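Local coordinates for protein glycosyl hydrolase family 26 (Bacteroides ovatus, PDB 4ZXO) that hydrolyses beta-mannan, probably cutting the main chain of galactomannan as a family 26 beta-mannanase built on a TIM barrel, at residues S99-V104 / V160-H165; V203-S208 / D226-V231; E221-D226 / H262-A267; L232-Y237 / I266-T271. One frame throughout, in Å; residues are numbered along the deposited sequence. Where two conformers were deposited one is given.

Contact 1 (S99-V104 / V160-H165); sequences SLSWHV and VFRPWH
His103 and His165 meet at a steep angle: the edge of the His165 ring points at the face of His103, offset toward its rim, with the planes 75° apart and the centroids 4.6 Å from each other. A hydrogen bond from His103 ND1 to Asp64 helps hold the rotation of the ring; an alanine here would probably leave the His165 edge without the face it packs on and Asp64 without one of its partners. Trp102 and Trp164 run side by side, pointing the same way, and their planes are oblique, Trp102 CZ3 lying 3.9 Å from Trp164 CZ2. Trp102 CE3 in turn abuts the edge of Phe161 at CZ, 3.9 Å away. Phe161 belongs to strand 160-162, and the other rings follow the ends of this strand and its parallel neighbour in the TIM barrel, 99-101; the two are joined by Leu100 N to Val160 O and by Arg162 N to Leu100 O, 2.8 Å. Swung anti to its backbone N (chi1 -177°), Ser99 OG gives Val160 O a second hydrogen bond of 2.8 Å, from the face of the carbonyl plane opposite to Leu100 N. Arg162 takes two waters in the plane of its guanidinium: one joins NE to Ser99 OG, the other NH2 to Ser101 OG, which is also hydrogen-bonded to Asp64. The guanidinium also forms salt bridges to Glu270 and Asp235.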
loop_
_atom_site.group_PDB
_atom_site.type_symbol
_atom_site.label_atom_id
_atom_site.label_comp_id
_atom_site.label_asym_id
_atom_site.label_seq_id
_atom_site.Cartn_x
_atom_site.Cartn_y
_atom_site.Cartn_z
ATOM N N SER A 99 -4.428 -4.071 0.507
ATOM C CA SER A 99 -2.980 -3.931 0.545
ATOM C C SER A 99 -2.507 -3.862 1.987
ATOM O O SER A 99 -3.253 -3.413 2.873
ATOM C CB SER A 99 -2.536 -2.673 -0.218
ATOM O OG SER A 99 -1.105 -2.598 -0.229
ATOM N N LEU A 100 -1.314 -4.369 2.264
ATOM C CA LEU A 100 -0.765 -4.329 3.635
ATOM C C LEU A 100 0.626 -3.723 3.610
ATOM O O LEU A 100 1.470 -4.177 2.795
ATOM C CB LEU A 100 -0.672 -5.744 4.231
ATOM C CG LEU A 100 -2.056 -6.373 4.384
ATOM C CD1 LEU A 100 -1.867 -7.855 4.748
ATOM C CD2 LEU A 100 -2.874 -5.702 5.491
ATOM N N SER A 101 0.860 -2.727 4.446
ATOM C CA SER A 101 2.205 -2.231 4.649
ATOM C C SER A 101 2.772 -2.816 5.946
ATOM O O SER A 101 2.068 -3.531 6.668
ATOM C CB SER A 101 2.216 -0.698 4.682
ATOM O OG SER A 101 1.172 -0.228 5.506
ATOM N N TRP A 102 4.037 -2.537 6.235
ATOM C CA TRP A 102 4.688 -3.168 7.390
ATOM C C TRP A 102 5.663 -2.199 8.012
ATOM O O TRP A 102 6.874 -2.195 7.654
ATOM C CB TRP A 102 5.446 -4.460 6.940
ATOM C CG TRP A 102 5.904 -5.324 8.084
ATOM C CD1 TRP A 102 5.426 -5.335 9.378
ATOM C CD2 TRP A 102 6.916 -6.327 8.018
ATOM N NE1 TRP A 102 6.117 -6.279 10.120
ATOM C CE2 TRP A 102 7.035 -6.893 9.312
ATOM C CE3 TRP A 102 7.761 -6.768 7.000
ATOM C CZ2 TRP A 102 7.953 -7.904 9.622
ATOM C CZ3 TRP A 102 8.676 -7.800 7.294
ATOM C CH2 TRP A 102 8.759 -8.374 8.613
ATOM N N HIS A 103 5.165 -1.387 8.944
ATOM C CA HIS A 103 6.083 -0.521 9.681
ATOM C C HIS A 103 6.745 -1.352 10.814
ATOM O O HIS A 103 6.380 -1.263 12.023
ATOM C CB HIS A 103 5.343 0.706 10.243
ATOM C CG HIS A 103 5.034 1.740 9.215
ATOM N ND1 HIS A 103 3.979 1.632 8.326
ATOM C CD2 HIS A 103 5.592 2.952 8.993
ATOM C CE1 HIS A 103 3.918 2.737 7.590
ATOM N NE2 HIS A 103 4.894 3.546 7.967
ATOM N N VAL A 104 7.708 -2.166 10.394
ATOM C CA VAL A 104 8.339 -3.154 11.266
ATOM C C VAL A 104 9.318 -2.491 12.232
ATOM O O VAL A 104 10.007 -1.498 11.898
ATOM C CB VAL A 104 9.049 -4.217 10.384
ATOM C CG1 VAL A 104 10.019 -3.574 9.353
ATOM C CG2 VAL A 104 9.732 -5.350 11.149
ATOM N N VAL A 160 -1.939 -7.200 -1.757
ATOM C CA VAL A 160 -0.730 -6.522 -2.246
ATOM C C VAL A 160 0.093 -6.143 -1.028
ATOM O O VAL A 160 -0.300 -5.264 -0.272
ATOM C CB VAL A 160 -1.042 -5.288 -3.091
ATOM C CG1 VAL A 160 0.270 -4.546 -3.516
ATOM C CG2 VAL A 160 -1.883 -5.705 -4.315
ATOM N N PHE A 161 1.227 -6.805 -0.829
ATOM C CA PHE A 161 2.046 -6.581 0.365
ATOM C C PHE A 161 3.184 -5.619 -0.037
ATOM O O PHE A 161 3.839 -5.815 -1.092
ATOM C CB PHE A 161 2.588 -7.907 0.858
ATOM C CG PHE A 161 3.464 -7.827 2.084
ATOM C CD1 PHE A 161 3.069 -7.098 3.205
ATOM C CD2 PHE A 161 4.664 -8.559 2.136
ATOM C CE1 PHE A 161 3.898 -7.028 4.348
ATOM C CE2 PHE A 161 5.469 -8.530 3.306
ATOM C CZ PHE A 161 5.078 -7.778 4.403
ATOM N N ARG A 162 3.358 -4.561 0.747
ATOM C CA ARG A 162 4.230 -3.434 0.372
ATOM C C ARG A 162 5.202 -3.137 1.486
ATOM O O ARG A 162 5.105 -2.071 2.130
ATOM C CB ARG A 162 3.318 -2.207 0.076
ATOM C CG ARG A 162 4.017 -1.043 -0.521
ATOM C CD ARG A 162 3.001 0.035 -0.891
ATOM N NE ARG A 162 2.305 0.571 0.269
ATOM C CZ ARG A 162 2.686 1.688 0.931
ATOM N NH1 ARG A 162 3.831 2.320 0.606
ATOM N NH2 ARG A 162 1.972 2.129 1.976
ATOM N N PRO A 163 6.144 -4.035 1.755
ATOM C CA PRO A 163 7.096 -3.818 2.843
ATOM C C PRO A 163 8.235 -2.888 2.363
ATOM O O PRO A 163 8.351 -2.641 1.158
ATOM C CB PRO A 163 7.639 -5.236 3.108
ATOM C CG PRO A 163 7.647 -5.844 1.709
ATOM C CD PRO A 163 6.312 -5.369 1.136
ATOM N N TRP A 164 9.069 -2.422 3.282
ATOM C CA TRP A 164 10.339 -1.756 2.908
ATOM C C TRP A 164 10.091 -0.535 2.036
ATOM O O TRP A 164 10.826 -0.241 1.081
ATOM C CB TRP A 164 11.287 -2.723 2.162
ATOM C CG TRP A 164 11.404 -4.093 2.816
ATOM C CD1 TRP A 164 11.159 -5.315 2.222
ATOM C CD2 TRP A 164 11.725 -4.373 4.192
ATOM N NE1 TRP A 164 11.317 -6.326 3.137
ATOM C CE2 TRP A 164 11.657 -5.786 4.352
ATOM C CE3 TRP A 164 12.030 -3.564 5.314
ATOM C CZ2 TRP A 164 11.939 -6.411 5.567
ATOM C CZ3 TRP A 164 12.300 -4.196 6.525
ATOM C CH2 TRP A 164 12.225 -5.597 6.638
ATOM N N HIS A 165 9.039 0.191 2.364
ATOM C CA HIS A 165 8.618 1.324 1.532
ATOM C C HIS A 165 9.467 2.596 1.769
ATOM O O HIS A 165 10.196 2.726 2.751
ATOM C CB HIS A 165 7.110 1.579 1.769
ATOM C CG HIS A 165 6.761 2.068 3.135
ATOM N ND1 HIS A 165 7.016 1.351 4.291
ATOM C CD2 HIS A 165 6.066 3.175 3.514
ATOM C CE1 HIS A 165 6.542 2.034 5.323
ATOM N NE2 HIS A 165 5.945 3.135 4.873
HETATM O O HOH W 1 -0.291 -0.461 1.259
HETATM O O HOH W 2 -0.506 0.895 3.669
HETATM O O HOH W 3 5.819 -1.218 4.550
HETATM O O HOH W 4 8.726 -3.362 5.893
#

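Contact 2 (V203-S208 / D226-V231); sequences VLLAYS and DDIIDV
Leu205 lies against the turn of chain that leads into Val231, with both its backbone and its side chain engaged. Its CD1 meets the carbonyl oxygen of Ile228, 3.4 Å from Ile228 O, and packs on Ile228 CG2 at 3.8 Å, while its side chain also touches Trp188 and Asn192 of helix 181-197. Asp230 holds the backbone of the same leucine: with CG beside the backbone N (chi1 -58°), its carboxylate reaches back, and OD2 accepts Leu205 N on the anti lone pair at 2.9 Å in a nearly straight bond (165°). A carboxylate oxygen thus does the work of a peptide carbonyl just before the regular pairing begins. An alanine in its place would probably leave Leu205 N without its acceptor and open a gap beside the Leu204 side chain, which crosses that of Asp230 at about a right angle, CD2 3.8 Å from Asp230 OD2. Leu205 O is gripped twice, by Asp230 N in the carbonyl plane and by Val231 N tilted from it. From there the chain runs as the next parallel strand of the TIM barrel, and Tyr207 N closes the pairing on Val231 O at 3.0 Å. Val231 and Ala206 face the barrel interior together, CB to CB at 3.9 Å, close to Val160 and Ala267. On the other face, Tyr207 CB packs on Ile229 CG2 at 3.8 Å.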
loop_
_atom_site.group_PDB
_atom_site.type_symbol
_atom_site.label_atom_id
_atom_site.label_comp_id
_atom_site.label_asym_id
_atom_site.label_seq_id
_atom_site.Cartn_x
_atom_site.Cartn_y
_atom_site.Cartn_z
ATOM N N VAL A 203 0.158 -13.466 -2.289
ATOM C CA VAL A 203 0.743 -12.151 -2.196
ATOM C C VAL A 203 1.290 -11.634 -3.526
ATOM O O VAL A 203 1.961 -12.372 -4.250
ATOM C CB VAL A 203 1.854 -12.159 -1.144
ATOM C CG1 VAL A 203 2.454 -10.784 -0.984
ATOM C CG2 VAL A 203 1.267 -12.582 0.160
ATOM N N LEU A 204 0.993 -10.373 -3.804
ATOM C CA LEU A 204 1.663 -9.591 -4.844
ATOM C C LEU A 204 2.555 -8.604 -4.113
ATOM O O LEU A 204 2.103 -7.999 -3.156
ATOM C CB LEU A 204 0.675 -8.815 -5.705
ATOM C CG LEU A 204 -0.306 -9.761 -6.416
ATOM C CD1 LEU A 204 -1.311 -8.965 -7.203
ATOM C CD2 LEU A 204 0.458 -10.716 -7.329
ATOM N N LEU A 205 3.775 -8.399 -4.570
ATOM C CA LEU A 205 4.684 -7.478 -3.859
ATOM C C LEU A 205 4.771 -6.126 -4.539
ATOM O O LEU A 205 4.954 -6.056 -5.756
ATOM C CB LEU A 205 6.107 -8.108 -3.776
ATOM C CG LEU A 205 6.152 -9.339 -2.884
ATOM C CD1 LEU A 205 7.573 -9.936 -2.907
ATOM C CD2 LEU A 205 5.692 -9.048 -1.426
ATOM N N ALA A 206 4.679 -5.037 -3.777
ATOM C CA ALA A 206 4.735 -3.691 -4.360
ATOM C C ALA A 206 5.965 -2.945 -3.831
ATOM O O ALA A 206 6.251 -2.945 -2.609
ATOM C CB ALA A 206 3.445 -2.874 -4.006
ATOM N N TYR A 207 6.634 -2.298 -4.765
ATOM C CA TYR A 207 7.812 -1.481 -4.541
ATOM C C TYR A 207 7.374 -0.033 -4.474
ATOM O O TYR A 207 6.567 0.383 -5.319
ATOM C CB TYR A 207 8.751 -1.733 -5.716
ATOM C CG TYR A 207 10.077 -1.032 -5.807
ATOM C CD1 TYR A 207 11.172 -1.462 -5.040
ATOM C CD2 TYR A 207 10.284 -0.020 -6.770
ATOM C CE1 TYR A 207 12.432 -0.877 -5.192
ATOM C CE2 TYR A 207 11.526 0.581 -6.931
ATOM C CZ TYR A 207 12.621 0.115 -6.162
ATOM O OH TYR A 207 13.872 0.664 -6.259
ATOM N N SER A 208 7.829 0.757 -3.488
ATOM C CA SER A 208 7.175 2.080 -3.295
ATOM C C SER A 208 8.059 3.157 -2.651
ATOM O O SER A 208 7.786 3.641 -1.546
ATOM C CB SER A 208 5.854 1.903 -2.481
ATOM O OG SER A 208 6.055 1.380 -1.172
ATOM N N ASP A 226 12.485 -8.120 -11.390
ATOM C CA ASP A 226 11.181 -8.426 -11.959
ATOM C C ASP A 226 10.587 -9.718 -11.453
ATOM O O ASP A 226 9.360 -9.943 -11.555
ATOM C CB ASP A 226 11.279 -8.489 -13.482
ATOM C CG ASP A 226 11.505 -7.143 -14.094
ATOM O OD1 ASP A 226 11.170 -6.105 -13.497
ATOM O OD2 ASP A 226 11.972 -7.115 -15.236
ATOM N N ASP A 227 11.448 -10.607 -10.981
ATOM C CA ASP A 227 10.993 -11.897 -10.465
ATOM C C ASP A 227 10.465 -11.803 -9.007
ATOM O O ASP A 227 9.937 -12.782 -8.447
ATOM C CB ASP A 227 12.158 -12.897 -10.531
ATOM C CG ASP A 227 13.371 -12.447 -9.711
ATOM O OD1 ASP A 227 13.687 -11.227 -9.639
ATOM O OD2 ASP A 227 14.024 -13.342 -9.140
ATOM N N ILE A 228 10.636 -10.634 -8.389
ATOM C CA ILE A 228 10.184 -10.421 -7.013
ATOM C C ILE A 228 9.016 -9.440 -6.987
ATOM O O ILE A 228 8.012 -9.678 -6.309
ATOM C CB ILE A 228 11.366 -9.905 -6.133
ATOM C CG1 ILE A 228 12.378 -11.051 -5.953
ATOM C CG2 ILE A 228 10.877 -9.412 -4.787
ATOM C CD1 ILE A 228 13.655 -10.635 -5.291
ATOM N N ILE A 229 9.150 -8.326 -7.709
ATOM C CA ILE A 229 8.182 -7.232 -7.613
ATOM C C ILE A 229 7.068 -7.442 -8.630
ATOM O O ILE A 229 7.316 -7.814 -9.774
ATOM C CB ILE A 229 8.850 -5.867 -7.851
ATOM C CG1 ILE A 229 9.924 -5.589 -6.751
ATOM C CG2 ILE A 229 7.780 -4.746 -7.861
ATOM C CD1 ILE A 229 9.327 -5.584 -5.282
ATOM N N ASP A 230 5.841 -7.210 -8.196
ATOM C CA ASP A 230 4.658 -7.282 -9.076
ATOM C C ASP A 230 4.043 -5.919 -9.405
ATOM O O ASP A 230 3.414 -5.778 -10.456
ATOM C CB ASP A 230 3.578 -8.151 -8.421
ATOM C CG ASP A 230 4.081 -9.509 -8.148
ATOM O OD1 ASP A 230 4.425 -10.200 -9.120
ATOM O OD2 ASP A 230 4.194 -9.905 -6.992
ATOM N N VAL A 231 4.193 -4.935 -8.508
ATOM C CA VAL A 231 3.531 -3.629 -8.686
ATOM C C VAL A 231 4.553 -2.539 -8.433
ATOM O O VAL A 231 5.245 -2.574 -7.404
ATOM C CB VAL A 231 2.368 -3.445 -7.695
ATOM C CG1 VAL A 231 1.759 -2.011 -7.822
ATOM C CG2 VAL A 231 1.330 -4.581 -7.877
#

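Contact 3 (E221-D226 / H262-A267); sequences ERYPGD and HDKPIA
The C-terminal end of helix 241-262, closed by a Schellman motif at Asp263, is tied to the loop 221-226 through a His-carboxylate hydrogen bond between His262 and Asp226. His262 ND1 shares its N-H between the two carboxylate oxygens, using the syn lone pair of each: Asp226 OD1 is 2.9 Å away and Asp226 OD2 3.1 Å, the longer bond being the straighter. Ring and carboxylate planes stand 73° apart, and the carboxylate carbon sits at the edge of the imidazole. On its anti lone pair OD1 accepts a second bond, the third to the carboxylate, from Tyr223 OH at 2.7 Å, which fixes the carboxylate against turning. The tyrosine ring directs its edge at the face of His262, with the centroids 5.6 Å apart, so the two donors converge on one oxygen while their rings pack together. Lys264 bends at its second torsion (chi2 -65°), bringing CE to 3.6 Å from Tyr223 OH and NZ to 2.8 Å from Asp226 O, a bond in the carbonyl plane on a lone pair. Its ammonium also holds Ile229 O. At 4.6 Å from Asp226 OD1, NZ is too far for a salt bridge, though its charge probably favours the ionised carboxylate. The join belongs to the N-terminal side of the TIM barrel, where a capped helix turns through a short loop into the next strand, here 266-271.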
loop_
_atom_site.group_PDB
_atom_site.type_symbol
_atom_site.label_atom_id
_atom_site.label_comp_id
_atom_site.label_asym_id
_atom_site.label_seq_id
_atom_site.Cartn_x
_atom_site.Cartn_y
_atom_site.Cartn_z
ATOM N N GLU A 221 17.328 2.027 -8.809
ATOM C CA GLU A 221 18.674 1.714 -8.308
ATOM C C GLU A 221 18.648 0.592 -7.258
ATOM O O GLU A 221 19.548 -0.236 -7.211
ATOM C CB GLU A 221 19.300 2.971 -7.687
ATOM C CG GLU A 221 20.753 2.784 -7.307
ATOM C CD GLU A 221 21.164 3.240 -5.916
ATOM O OE1 GLU A 221 20.362 3.479 -4.968
ATOM O OE2 GLU A 221 22.374 3.388 -5.780
ATOM N N ARG A 222 17.604 0.582 -6.419
ATOM C CA ARG A 222 17.514 -0.438 -5.372
ATOM C C ARG A 222 16.403 -1.478 -5.633
ATOM O O ARG A 222 15.862 -2.126 -4.677
ATOM C CB ARG A 222 17.302 0.246 -4.007
ATOM C CG ARG A 222 18.519 1.026 -3.614
ATOM C CD ARG A 222 18.510 1.595 -2.206
ATOM N NE ARG A 222 19.863 2.139 -2.009
ATOM C CZ ARG A 222 20.495 2.190 -0.840
ATOM N NH1 ARG A 222 19.886 1.758 0.280
ATOM N NH2 ARG A 222 21.759 2.659 -0.793
ATOM N N TYR A 223 16.049 -1.621 -6.896
ATOM C CA TYR A 223 14.990 -2.538 -7.298
ATOM C C TYR A 223 15.484 -3.981 -7.251
ATOM O O TYR A 223 16.498 -4.301 -7.899
ATOM C CB TYR A 223 14.564 -2.175 -8.724
ATOM C CG TYR A 223 13.441 -2.970 -9.311
ATOM C CD1 TYR A 223 12.135 -2.839 -8.882
ATOM C CD2 TYR A 223 13.673 -3.791 -10.401
ATOM C CE1 TYR A 223 11.136 -3.557 -9.431
ATOM C CE2 TYR A 223 12.640 -4.496 -11.019
ATOM C CZ TYR A 223 11.373 -4.370 -10.527
ATOM O OH TYR A 223 10.371 -5.079 -11.169
ATOM N N PRO A 224 14.748 -4.860 -6.522
ATOM C CA PRO A 224 15.255 -6.225 -6.327
ATOM C C PRO A 224 14.950 -7.161 -7.508
ATOM O O PRO A 224 15.396 -8.300 -7.502
ATOM C CB PRO A 224 14.535 -6.683 -5.052
ATOM C CG PRO A 224 13.164 -5.932 -5.146
ATOM C CD PRO A 224 13.564 -4.559 -5.675
ATOM N N GLY A 225 14.220 -6.704 -8.510
ATOM C CA GLY A 225 14.071 -7.504 -9.708
ATOM C C GLY A 225 12.646 -7.882 -10.093
ATOM O O GLY A 225 11.725 -7.936 -9.256
ATOM N N ASP A 226 12.485 -8.120 -11.390
ATOM C CA ASP A 226 11.181 -8.426 -11.959
ATOM C C ASP A 226 10.587 -9.718 -11.453
ATOM O O ASP A 226 9.360 -9.943 -11.555
ATOM C CB ASP A 226 11.279 -8.489 -13.482
ATOM C CG ASP A 226 11.505 -7.143 -14.094
ATOM O OD1 ASP A 226 11.170 -6.105 -13.497
ATOM O OD2 ASP A 226 11.972 -7.115 -15.236
ATOM N N HIS A 262 9.255 -2.782 -17.808
ATOM C CA HIS A 262 9.350 -4.018 -17.058
ATOM C C HIS A 262 8.041 -4.808 -17.020
ATOM O O HIS A 262 7.950 -5.804 -16.287
ATOM C CB HIS A 262 9.801 -3.675 -15.599
ATOM C CG HIS A 262 11.205 -3.183 -15.518
ATOM N ND1 HIS A 262 12.254 -4.010 -15.179
ATOM C CD2 HIS A 262 11.757 -1.994 -15.854
ATOM C CE1 HIS A 262 13.383 -3.323 -15.237
ATOM N NE2 HIS A 262 13.106 -2.096 -15.629
ATOM N N ASP A 263 7.028 -4.343 -17.766
ATOM C CA ASP A 263 5.693 -4.980 -17.774
ATOM C C ASP A 263 5.129 -5.194 -16.362
ATOM O O ASP A 263 4.784 -6.316 -15.959
ATOM C CB ASP A 263 5.707 -6.317 -18.534
ATOM C CG ASP A 263 4.337 -6.800 -18.862
ATOM O OD1 ASP A 263 3.389 -5.974 -18.967
ATOM O OD2 ASP A 263 4.195 -8.023 -19.089
ATOM N N LYS A 264 5.011 -4.092 -15.626
ATOM C CA LYS A 264 4.407 -4.104 -14.299
ATOM C C LYS A 264 3.318 -3.078 -14.289
ATOM O O LYS A 264 3.515 -1.995 -14.856
ATOM C CB LYS A 264 5.414 -3.731 -13.185
ATOM C CG LYS A 264 6.668 -4.624 -13.195
ATOM C CD LYS A 264 6.347 -6.080 -12.860
ATOM C CE LYS A 264 7.644 -6.902 -12.708
ATOM N NZ LYS A 264 7.279 -8.370 -12.630
ATOM N N PRO A 265 2.205 -3.362 -13.593
ATOM C CA PRO A 265 1.195 -2.335 -13.308
ATOM C C PRO A 265 1.789 -1.342 -12.319
ATOM O O PRO A 265 2.717 -1.680 -11.590
ATOM C CB PRO A 265 0.057 -3.140 -12.680
ATOM C CG PRO A 265 0.706 -4.281 -12.054
ATOM C CD PRO A 265 1.894 -4.634 -12.918
ATOM N N ILE A 266 1.173 -0.168 -12.260
ATOM C CA ILE A 266 1.672 0.923 -11.438
ATOM C C ILE A 266 0.573 1.439 -10.508
ATOM O O ILE A 266 -0.634 1.238 -10.747
ATOM C CB ILE A 266 2.209 2.071 -12.322
ATOM C CG1 ILE A 266 1.070 2.731 -13.107
ATOM C CG2 ILE A 266 3.353 1.523 -13.228
ATOM C CD1 ILE A 266 1.535 3.950 -13.906
ATOM N N ALA A 267 0.988 2.097 -9.443
ATOM C CA ALA A 267 0.032 2.611 -8.495
ATOM C C ALA A 267 0.600 3.778 -7.694
ATOM O O ALA A 267 1.794 3.836 -7.441
ATOM C CB ALA A 267 -0.418 1.490 -7.503
#

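Contact 4 (L232-Y237 / I266-T271); sequences LGTDVY and IALTET
Strands 232-235 and 266-269 run parallel, their axes 4.6 Å apart at closest and 23° from each other, and bonds such as Val236 N to Glu270 O (3.0 Å) continue the pairing beyond the corner at Glu270. Gly233 leaves room for Thr269, whose CG2 lies 4.0 Å from Gly233 CA; a beta carbon there would clash. Thr269 OG1 donates to Asp235 OD1 at 2.7 Å, nearly along the C-O axis. The carboxylates of Asp235 and Glu270 stack with planes 30° apart and OD2 only 3.2 Å from OE2; each also forms a salt bridge with Arg162. Tyr237 OH donates to Glu270 OE1 at 2.6 Å, on the anti side and 27° out of the carboxylate plane, and Thr271 CA sits over the centre of the tyrosine ring. Thr271 OG1 grips Val236 O at 2.6 Å. The active site of a TIM barrel lies at the C-terminal ends of its strands, and in clan GH-A glycosidases the seventh ends at the nucleophile, consistent with the place of Glu270.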
loop_
_atom_site.group_PDB
_atom_site.type_symbol
_atom_site.label_atom_id
_atom_site.label_comp_id
_atom_site.label_asym_id
_atom_site.label_seq_id
_atom_site.Cartn_x
_atom_site.Cartn_y
_atom_site.Cartn_z
ATOM N N LEU A 232 4.664 -1.585 -9.343
ATOM C CA LEU A 232 5.563 -0.434 -9.161
ATOM C C LEU A 232 4.756 0.733 -8.575
ATOM O O LEU A 232 3.810 1.214 -9.212
ATOM C CB LEU A 232 6.213 -0.020 -10.496
ATOM C CG LEU A 232 7.080 -1.110 -11.110
ATOM C CD1 LEU A 232 7.634 -0.606 -12.482
ATOM C CD2 LEU A 232 8.199 -1.575 -10.153
ATOM N N GLY A 233 5.119 1.175 -7.380
ATOM C CA GLY A 233 4.380 2.252 -6.744
ATOM C C GLY A 233 5.261 3.425 -6.380
ATOM O O GLY A 233 6.496 3.436 -6.585
ATOM N N THR A 234 4.614 4.432 -5.816
ATOM C CA THR A 234 5.359 5.569 -5.259
ATOM C C THR A 234 4.476 6.198 -4.171
ATOM O O THR A 234 3.233 6.073 -4.210
ATOM C CB THR A 234 5.739 6.603 -6.341
ATOM O OG1 THR A 234 6.630 7.578 -5.779
ATOM C CG2 THR A 234 4.478 7.327 -6.844
ATOM N N ASP A 235 5.125 6.793 -3.177
ATOM C CA ASP A 235 4.445 7.518 -2.108
ATOM C C ASP A 235 4.783 9.002 -2.236
ATOM O O ASP A 235 5.950 9.390 -2.042
ATOM C CB ASP A 235 4.899 7.032 -0.703
ATOM C CG ASP A 235 4.503 5.607 -0.388
ATOM O OD1 ASP A 235 3.879 4.928 -1.245
ATOM O OD2 ASP A 235 4.844 5.177 0.756
ATOM N N VAL A 236 3.797 9.844 -2.533
ATOM C CA VAL A 236 4.046 11.269 -2.728
ATOM C C VAL A 236 2.895 12.039 -2.109
ATOM O O VAL A 236 1.744 11.846 -2.528
ATOM C CB VAL A 236 4.168 11.666 -4.257
ATOM C CG1 VAL A 236 4.453 13.163 -4.386
ATOM C CG2 VAL A 236 5.202 10.790 -4.998
ATOM N N TYR A 237 3.199 12.865 -1.094
ATOM C CA TYR A 237 2.176 13.686 -0.421
ATOM C C TYR A 237 2.251 15.150 -0.841
ATOM O O TYR A 237 3.301 15.633 -1.270
ATOM C CB TYR A 237 2.338 13.594 1.112
ATOM C CG TYR A 237 1.846 12.269 1.660
ATOM C CD1 TYR A 237 0.551 12.126 2.191
ATOM C CD2 TYR A 237 2.673 11.167 1.639
ATOM C CE1 TYR A 237 0.111 10.913 2.687
ATOM C CE2 TYR A 237 2.234 9.932 2.120
ATOM C CZ TYR A 237 0.955 9.806 2.629
ATOM O OH TYR A 237 0.537 8.584 3.113
ATOM N N ILE A 266 1.173 -0.168 -12.260
ATOM C CA ILE A 266 1.672 0.923 -11.438
ATOM C C ILE A 266 0.573 1.439 -10.508
ATOM O O ILE A 266 -0.634 1.238 -10.747
ATOM C CB ILE A 266 2.209 2.071 -12.322
ATOM C CG1 ILE A 266 1.070 2.731 -13.107
ATOM C CG2 ILE A 266 3.353 1.523 -13.228
ATOM C CD1 ILE A 266 1.535 3.950 -13.906
ATOM N N ALA A 267 0.988 2.097 -9.443
ATOM C CA ALA A 267 0.032 2.611 -8.495
ATOM C C ALA A 267 0.600 3.778 -7.694
ATOM O O ALA A 267 1.794 3.836 -7.441
ATOM C CB ALA A 267 -0.418 1.490 -7.503
ATOM N N LEU A 268 -0.284 4.676 -7.284
ATOM C CA LEU A 268 0.088 5.717 -6.342
ATOM C C LEU A 268 -0.273 5.170 -4.959
ATOM O O LEU A 268 -1.430 5.176 -4.556
ATOM C CB LEU A 268 -0.626 7.020 -6.696
ATOM C CG LEU A 268 -0.395 8.234 -5.785
ATOM C CD1 LEU A 268 1.095 8.576 -5.514
ATOM C CD2 LEU A 268 -1.094 9.435 -6.383
ATOM N N THR A 269 0.712 4.533 -4.324
ATOM C CA THR A 269 0.449 3.659 -3.193
ATOM C C THR A 269 0.219 4.431 -1.882
ATOM O O THR A 269 -0.378 3.881 -0.951
ATOM C CB THR A 269 1.591 2.603 -3.027
ATOM O OG1 THR A 269 2.871 3.241 -3.149
ATOM C CG2 THR A 269 1.437 1.567 -4.162
ATOM N N GLU A 270 0.694 5.677 -1.806
ATOM C CA GLU A 270 0.282 6.595 -0.717
ATOM C C GLU A 270 0.256 8.001 -1.296
ATOM O O GLU A 270 1.194 8.400 -1.994
ATOM C CB GLU A 270 1.244 6.636 0.476
ATOM C CG GLU A 270 1.307 5.405 1.302
ATOM C CD GLU A 270 2.131 5.573 2.549
ATOM O OE1 GLU A 270 2.264 6.701 3.066
ATOM O OE2 GLU A 270 2.662 4.568 3.053
ATOM N N THR A 271 -0.766 8.780 -0.984
ATOM C CA THR A 271 -0.779 10.185 -1.245
ATOM C C THR A 271 -1.797 10.832 -0.312
ATOM O O THR A 271 -2.416 10.166 0.555
ATOM C CB THR A 271 -1.122 10.499 -2.729
ATOM O OG1 THR A 271 -0.808 11.881 -3.026
ATOM C CG2 THR A 271 -2.537 10.209 -3.040
#

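In the fold
All four contacts reach one parallel barrel sheet, contact 3 through the loops at its N-terminal side. Strands 97-101, 159-162, 203-207, 231-235 and 266-271 stand next to one another in chain order, and contacts 1, 2 and 4 join three of the neighbouring pairs. Contact 1 closes before contact 2 opens, and contact 2 before contact 4; contacts 2 and 3 alternate along the chain and share Asp226, their centres about 7 Å apart. Contacts 3 and 4 share Ile266 and Ala267, at centres about 13 Å apart. Contacts 1 and 4, about 12 Å apart between centres, meet inside the barrel through the salt bridges of Arg162, on the probable active-site side, whereas contact 3 lies on the N-terminal side.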